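Local atomic coordinates of transcriptional regulator, LacI family (PDB entry 2RGY), a protein that probably regulates transcription as a LacI-family factor, its periplasmic-binding-protein-like core presumably binding a small-molecule effector, perhaps a sugar. Residues A[8-14]-A[68-74]; A[189-193]-A[217-221]; A[78-84]-A[98-102]. All coordinates share one frame; numbering follows the deposited sequence.

Contact 1 (A[8-14]-A[68-74]); sequences LGIIGLF and CDGVVVI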
# COMPACT_ATOMS: atom_id res chain seq x y z
N LEU A 8 27.21 -12.34 4.83
CA LEU A 8 26.03 -12.42 5.75
C LEU A 8 24.82 -13.01 5.04
O LEU A 8 23.93 -13.57 5.68
CB LEU A 8 25.69 -11.02 6.28
CG LEU A 8 24.47 -10.83 7.19
CD1 LEU A 8 24.61 -11.64 8.47
CD2 LEU A 8 24.35 -9.34 7.52
N GLY A 9 24.79 -12.90 3.72
CA GLY A 9 23.67 -13.43 2.96
C GLY A 9 22.43 -12.55 3.01
O GLY A 9 21.32 -13.02 2.77
N ILE A 10 22.63 -11.27 3.35
CA ILE A 10 21.52 -10.32 3.44
C ILE A 10 21.85 -9.02 2.72
O ILE A 10 22.96 -8.50 2.82
CB ILE A 10 21.20 -9.91 4.90
CG1 ILE A 10 21.23 -11.13 5.83
CG2 ILE A 10 19.84 -9.25 4.96
CD1 ILE A 10 20.36 -12.26 5.40
N ILE A 11 20.87 -8.49 2.00
CA ILE A 11 21.03 -7.23 1.33
C ILE A 11 20.08 -6.28 2.05
O ILE A 11 18.98 -6.67 2.42
CB ILE A 11 20.67 -7.33 -0.17
CG1 ILE A 11 21.86 -7.95 -0.92
CG2 ILE A 11 20.34 -5.96 -0.75
CD1 ILE A 11 21.69 -8.01 -2.43
N GLY A 12 20.53 -5.06 2.32
CA GLY A 12 19.67 -4.12 3.01
C GLY A 12 18.87 -3.29 2.03
O GLY A 12 19.33 -3.05 0.92
N LEU A 13 17.69 -2.85 2.44
CA LEU A 13 16.83 -2.04 1.57
C LEU A 13 16.18 -0.88 2.31
O LEU A 13 15.49 -1.09 3.31
CB LEU A 13 15.73 -2.90 0.95
CG LEU A 13 14.57 -2.14 0.29
CD1 LEU A 13 15.08 -1.30 -0.87
CD2 LEU A 13 13.53 -3.13 -0.19
N PHE A 14 16.39 0.34 1.83
CA PHE A 14 15.76 1.48 2.46
C PHE A 14 14.68 2.06 1.55
O PHE A 14 14.90 2.28 0.36
CB PHE A 14 16.75 2.60 2.75
CG PHE A 14 16.08 3.86 3.24
CD1 PHE A 14 15.72 4.00 4.58
CD2 PHE A 14 15.76 4.89 2.34
CE1 PHE A 14 15.04 5.14 5.03
CE2 PHE A 14 15.08 6.04 2.78
CZ PHE A 14 14.72 6.16 4.13
N CYS A 68 25.30 -5.47 5.89
CA CYS A 68 24.53 -6.10 4.83
C CYS A 68 25.54 -6.25 3.69
O CYS A 68 26.43 -5.41 3.55
CB CYS A 68 23.39 -5.18 4.40
SG CYS A 68 22.11 -4.95 5.65
N ASP A 69 25.44 -7.31 2.89
CA ASP A 69 26.39 -7.50 1.80
C ASP A 69 26.27 -6.38 0.77
O ASP A 69 27.25 -5.98 0.14
CB ASP A 69 26.16 -8.86 1.12
CG ASP A 69 26.36 -10.02 2.08
OD1 ASP A 69 27.36 -10.00 2.83
OD2 ASP A 69 25.53 -10.95 2.06
N GLY A 70 25.05 -5.88 0.60
CA GLY A 70 24.80 -4.80 -0.33
C GLY A 70 23.62 -4.00 0.18
O GLY A 70 22.85 -4.49 1.00
N VAL A 71 23.48 -2.76 -0.29
CA VAL A 71 22.37 -1.94 0.16
C VAL A 71 21.64 -1.28 -1.00
O VAL A 71 22.27 -0.65 -1.86
CB VAL A 71 22.85 -0.85 1.14
CG1 VAL A 71 21.66 -0.04 1.62
CG2 VAL A 71 23.58 -1.48 2.30
N VAL A 72 20.32 -1.44 -1.03
CA VAL A 72 19.49 -0.85 -2.06
C VAL A 72 18.86 0.40 -1.44
O VAL A 72 18.27 0.34 -0.37
CB VAL A 72 18.36 -1.80 -2.52
CG1 VAL A 72 17.52 -1.12 -3.58
CG2 VAL A 72 18.96 -3.10 -3.06
N VAL A 73 18.98 1.53 -2.12
CA VAL A 73 18.46 2.76 -1.57
C VAL A 73 17.62 3.61 -2.49
O VAL A 73 18.00 3.86 -3.63
CB VAL A 73 19.62 3.63 -1.03
CG1 VAL A 73 19.09 4.95 -0.52
CG2 VAL A 73 20.37 2.89 0.05
N ILE A 74 16.46 4.03 -2.00
CA ILE A 74 15.59 4.92 -2.75
C ILE A 74 15.08 5.98 -1.79
O ILE A 74 14.51 5.67 -0.75
CB ILE A 74 14.38 4.21 -3.41
CG1 ILE A 74 13.51 5.25 -4.14
CG2 ILE A 74 13.56 3.48 -2.39
CD1 ILE A 74 12.39 4.64 -4.97
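Strands 10-14 and 70-73 are neighbours at the heart of the parallel five-stranded sheet of the N-terminal subdomain, one of the two Rossmann-like halves of the LacI effector-binding core. They run in the same direction, and Gly-12 lies level with Val-71. Both polar atoms of Gly-12 are used: its N donates to Gly-70 O (2.7 Å), and its O accepts from Val-72 N (2.7 Å) in an almost straight bond of 173°. Phe-14 N then continues the pattern to Val-72 O at 2.9 Å.

Just before strand 70-73, Asp-69 holds the residues that lead into strand 10-14. Its OD1 takes Leu-8 N and its OD2 takes Gly-9 N (2.7 Å), both through syn lone pairs, so the carboxylate grips two successive amides; Tyr-260 OH also bonds to OD2. The backbone of Asp-69 ties back through N to Ile-10 O.

Ile-11, Leu-13 and Val-72 share one face, packed against helices 21-36 and 244-260. The branches of Val-72 divide the work: CG2 meets Ile-11 CG2 (3.9 Å), whereas CG1 meets Leu-13 CD1 (3.7 Å). On the other face Phe-14, with CG anti to its backbone N (chi1 173°), reaches helix 52-65, and the edge of its ring, at CD2, lies 3.4 Å from Ile-74 O.

Contact 2 (A[189-193]-A[217-221]); sequences PFTGL and GDVSV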
# COMPACT_ATOMS: atom_id res chain seq x y z
N PRO A 189 -8.62 29.21 -12.83
CA PRO A 189 -9.35 28.36 -13.77
C PRO A 189 -8.47 27.23 -14.30
O PRO A 189 -7.26 27.38 -14.43
CB PRO A 189 -9.76 29.34 -14.86
CG PRO A 189 -8.58 30.25 -14.92
CD PRO A 189 -8.29 30.51 -13.44
N PHE A 190 -9.09 26.09 -14.61
CA PHE A 190 -8.37 24.95 -15.16
C PHE A 190 -9.34 23.83 -15.50
O PHE A 190 -10.31 23.60 -14.79
CB PHE A 190 -7.30 24.45 -14.17
CG PHE A 190 -7.85 23.69 -13.00
CD1 PHE A 190 -8.07 22.31 -13.09
CD2 PHE A 190 -8.16 24.35 -11.82
CE1 PHE A 190 -8.58 21.59 -12.01
CE2 PHE A 190 -8.67 23.65 -10.72
CZ PHE A 190 -8.89 22.26 -10.81
N THR A 191 -9.09 23.15 -16.61
CA THR A 191 -9.97 22.06 -17.01
C THR A 191 -9.21 20.74 -16.98
O THR A 191 -9.81 19.68 -17.09
CB THR A 191 -10.55 22.27 -18.42
OG1 THR A 191 -9.48 22.29 -19.38
CG2 THR A 191 -11.34 23.57 -18.49
N GLY A 192 -7.89 20.83 -16.83
CA GLY A 192 -7.05 19.65 -16.80
C GLY A 192 -6.04 19.73 -15.68
O GLY A 192 -5.38 20.76 -15.51
N LEU A 193 -5.90 18.65 -14.92
CA LEU A 193 -4.99 18.60 -13.78
C LEU A 193 -3.98 17.47 -13.84
O LEU A 193 -4.32 16.32 -14.12
CB LEU A 193 -5.80 18.46 -12.48
CG LEU A 193 -5.02 18.17 -11.19
CD1 LEU A 193 -4.15 19.36 -10.83
CD2 LEU A 193 -5.99 17.87 -10.05
N GLY A 217 -15.95 14.72 -16.49
CA GLY A 217 -16.93 15.74 -16.85
C GLY A 217 -16.40 17.16 -16.88
O GLY A 217 -16.20 17.73 -17.95
N ASP A 218 -16.18 17.74 -15.71
CA ASP A 218 -15.69 19.11 -15.60
C ASP A 218 -14.17 19.21 -15.56
O ASP A 218 -13.60 20.20 -16.01
CB ASP A 218 -16.26 19.76 -14.34
CG ASP A 218 -17.76 19.62 -14.23
OD1 ASP A 218 -18.46 19.86 -15.25
OD2 ASP A 218 -18.25 19.28 -13.12
N VAL A 219 -13.52 18.19 -15.01
CA VAL A 219 -12.07 18.20 -14.90
C VAL A 219 -11.46 16.86 -15.28
O VAL A 219 -11.91 15.82 -14.83
CB VAL A 219 -11.61 18.53 -13.47
CG1 VAL A 219 -10.10 18.47 -13.38
CG2 VAL A 219 -12.09 19.92 -13.08
N SER A 220 -10.42 16.91 -16.12
CA SER A 220 -9.72 15.71 -16.53
C SER A 220 -8.50 15.62 -15.64
O SER A 220 -7.79 16.60 -15.47
CB SER A 220 -9.30 15.81 -18.00
OG SER A 220 -10.42 15.62 -18.85
N VAL A 221 -8.27 14.45 -15.07
CA VAL A 221 -7.15 14.25 -14.15
C VAL A 221 -6.22 13.14 -14.60
O VAL A 221 -6.68 12.05 -14.93
CB VAL A 221 -7.68 13.89 -12.73
CG1 VAL A 221 -6.52 13.72 -11.76
CG2 VAL A 221 -8.64 14.97 -12.24
O HOH W 1 -12.90 19.65 -18.46
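The backbones of 189-193 and 217-221 come together as parallel strand starts, Gly-192 level with Ser-220 and Leu-193 with Val-221, their CA atoms 4.8 and 4.9 Å apart. This is the strand pairing of a beta-alpha-beta crossover, in which helix 198-210 connects strand 192-195 to strand 220-223 in the mixed sheet of the C-terminal subdomain. Ser-220 supplies both backbone groups: its N donates to Thr-191 O at 3.0 Å, nearly straight at 171° but tilted from the carbonyl plane, and its O receives Leu-193 N at 2.8 Å. Leu-193 O in turn faces Val-221 CA in a CA-H...O contact.

Among the side chains, Phe-190 and Val-219 meet just ahead of the paired strands. The phenyl ring offers its edge, and CE1 touches Val-219 CG1 at 3.7 Å near the ring plane, with CG2 of the same valine slightly farther off. A chi1 of 75° sets Phe-190 CG between its backbone N and carbonyl carbon and brings the ring to the valine, while Leu-183 of helix 173-186 packs against the ring as well. Leu-193 and Val-221 point to a common face, where Phe-208 of the crossover helix touches both. The polar side chains look to other parts of the chain: Thr-191 OG1 bonds His-128 ND1, Ser-220 OG bonds Ala-281 O, and Asp-218 OD2 accepts from Ser-214 N. Ahead of the paired strands a water donates to Asp-218 O at 2.6 Å and, weakly, to Thr-191 O.

Contact 3 (A[78-84]-A[98-102]); sequences LHDEDLD and RAFDA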
# COMPACT_ATOMS: atom_id res chain seq x y z
N LEU A 78 17.19 12.57 0.37
CA LEU A 78 18.64 12.63 0.47
C LEU A 78 19.16 13.63 -0.55
O LEU A 78 18.56 13.83 -1.60
CB LEU A 78 19.26 11.26 0.19
CG LEU A 78 18.99 10.09 1.14
CD1 LEU A 78 19.59 8.84 0.54
CD2 LEU A 78 19.60 10.37 2.52
N HIS A 79 20.28 14.27 -0.24
CA HIS A 79 20.88 15.22 -1.16
C HIS A 79 21.99 14.48 -1.88
O HIS A 79 22.53 13.51 -1.35
CB HIS A 79 21.45 16.42 -0.40
CG HIS A 79 20.40 17.36 0.09
ND1 HIS A 79 19.10 16.96 0.33
CD2 HIS A 79 20.46 18.67 0.42
CE1 HIS A 79 18.41 17.98 0.79
NE2 HIS A 79 19.21 19.03 0.86
N ASP A 80 22.35 14.94 -3.07
CA ASP A 80 23.39 14.26 -3.83
C ASP A 80 24.63 13.98 -2.98
O ASP A 80 25.20 12.90 -3.06
CB ASP A 80 23.76 15.07 -5.08
CG ASP A 80 22.65 15.08 -6.13
OD1 ASP A 80 21.54 14.57 -5.85
OD2 ASP A 80 22.87 15.60 -7.24
N GLU A 81 25.04 14.94 -2.16
CA GLU A 81 26.23 14.78 -1.33
C GLU A 81 26.08 13.60 -0.36
O GLU A 81 27.08 12.98 0.03
CB GLU A 81 26.53 16.08 -0.56
CG GLU A 81 25.77 16.26 0.76
CD GLU A 81 25.89 17.68 1.34
OE1 GLU A 81 26.91 18.37 1.09
OE2 GLU A 81 24.96 18.09 2.07
N ASP A 82 24.84 13.28 0.02
CA ASP A 82 24.59 12.17 0.92
C ASP A 82 24.87 10.85 0.20
O ASP A 82 25.43 9.93 0.78
CB ASP A 82 23.15 12.20 1.43
CG ASP A 82 22.83 13.46 2.20
OD1 ASP A 82 23.76 13.98 2.85
OD2 ASP A 82 21.67 13.93 2.15
N LEU A 83 24.46 10.77 -1.07
CA LEU A 83 24.70 9.56 -1.85
C LEU A 83 26.20 9.23 -1.89
O LEU A 83 26.58 8.06 -1.76
CB LEU A 83 24.15 9.74 -3.27
CG LEU A 83 22.65 9.54 -3.54
CD1 LEU A 83 21.78 10.07 -2.42
CD2 LEU A 83 22.31 10.23 -4.85
N ASP A 84 27.04 10.25 -2.05
CA ASP A 84 28.50 10.07 -2.11
C ASP A 84 29.10 9.60 -0.79
O ASP A 84 30.02 8.78 -0.76
CB ASP A 84 29.17 11.38 -2.53
CG ASP A 84 28.81 11.79 -3.94
OD1 ASP A 84 29.02 10.97 -4.86
OD2 ASP A 84 28.32 12.92 -4.13
N ARG A 98 17.00 7.96 -8.96
CA ARG A 98 17.82 9.18 -8.95
C ARG A 98 19.21 8.85 -9.46
O ARG A 98 19.67 7.72 -9.36
CB ARG A 98 17.89 9.82 -7.55
CG ARG A 98 18.57 9.03 -6.47
CD ARG A 98 18.38 9.77 -5.16
NE ARG A 98 19.04 11.07 -5.17
CZ ARG A 98 18.79 12.05 -4.31
NH1 ARG A 98 17.86 11.89 -3.37
NH2 ARG A 98 19.47 13.19 -4.38
N ALA A 99 19.87 9.86 -10.01
CA ALA A 99 21.20 9.68 -10.59
C ALA A 99 22.33 9.60 -9.57
O ALA A 99 22.18 10.01 -8.42
CB ALA A 99 21.47 10.81 -11.60
N PHE A 100 23.47 9.07 -10.02
CA PHE A 100 24.65 8.95 -9.18
C PHE A 100 25.88 9.14 -10.09
O PHE A 100 26.55 8.18 -10.49
CB PHE A 100 24.69 7.58 -8.50
CG PHE A 100 25.75 7.47 -7.46
CD1 PHE A 100 25.80 8.37 -6.39
CD2 PHE A 100 26.74 6.49 -7.56
CE1 PHE A 100 26.81 8.29 -5.44
CE2 PHE A 100 27.77 6.40 -6.61
CZ PHE A 100 27.81 7.30 -5.55
N ASP A 101 26.15 10.41 -10.40
CA ASP A 101 27.24 10.78 -11.29
C ASP A 101 28.61 10.17 -11.00
O ASP A 101 29.31 9.78 -11.93
CB ASP A 101 27.38 12.30 -11.34
CG ASP A 101 26.11 12.98 -11.81
OD1 ASP A 101 25.41 12.40 -12.67
OD2 ASP A 101 25.82 14.10 -11.32
N ALA A 102 28.99 10.06 -9.73
CA ALA A 102 30.29 9.48 -9.42
C ALA A 102 30.42 8.04 -9.93
O ALA A 102 31.53 7.58 -10.24
CB ALA A 102 30.54 9.54 -7.92
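The guanidinium of Arg-98 meets the start of helix 80-89 with an edge and a face. At the edge, NH2 forms a salt bridge to Asp-80 OD1 (2.9 Å), which lies in the guanidinium plane; the carboxylate is turned 71° from that plane, in keeping with a one-oxygen rather than a two-oxygen pairing. NH1 donates to Leu-78 O at 2.7 Å, approaching from above the carbonyl plane, and NH2 adds a weak bond to the same oxygen. Over one face lies Leu-83, whose CD1 sits 4.0 Å above the centre of the group. The arginine chain is bent at chi3 (-64°), which helps turn its end toward Leu-78.

Leu-83 also faces Phe-100: its CB touches CE1 of the ring at 3.7 Å. Asp-84 OD1 approaches the same CE1, its carboxylate 35° from the ring plane, and His-87 packs edge-to-face with the ring.

Arg-98 therefore links the loop after strand 93-96 to the turn before helix 80-89 and to its first residue, and NH1 has a second acceptor in Ser-75 O. Its NE, 3.4 Å from Leu-83 CD2, is buried without a hydrogen-bond partner, so the two terminal nitrogens carry the polar contacts, and the arginine's positive charge is probably balanced in part by Asp-80.

Overall arrangement
Contacts 1 and 3 belong to the N-terminal subdomain and contact 2 to the C-terminal one, on the far side of the chain's centre. The centres of contacts 1 and 3 are 17 Å apart, and the two touch where Val-73 CG1 packs on Leu-78 CD1 at 4.1 Å: strand 70-73 is followed in the chain, after a short loop, by helix 80-89. Contact 2 lies 43 Å from contact 1 and 37 Å from contact 3, centre to centre, with nearest atoms about 22 and 23 Å apart, respectively. In relatives of this family the effector binds in the cleft between the subdomains. Contact 1 also reaches the second subunit, where Arg-66 bonds to Leu-8 O.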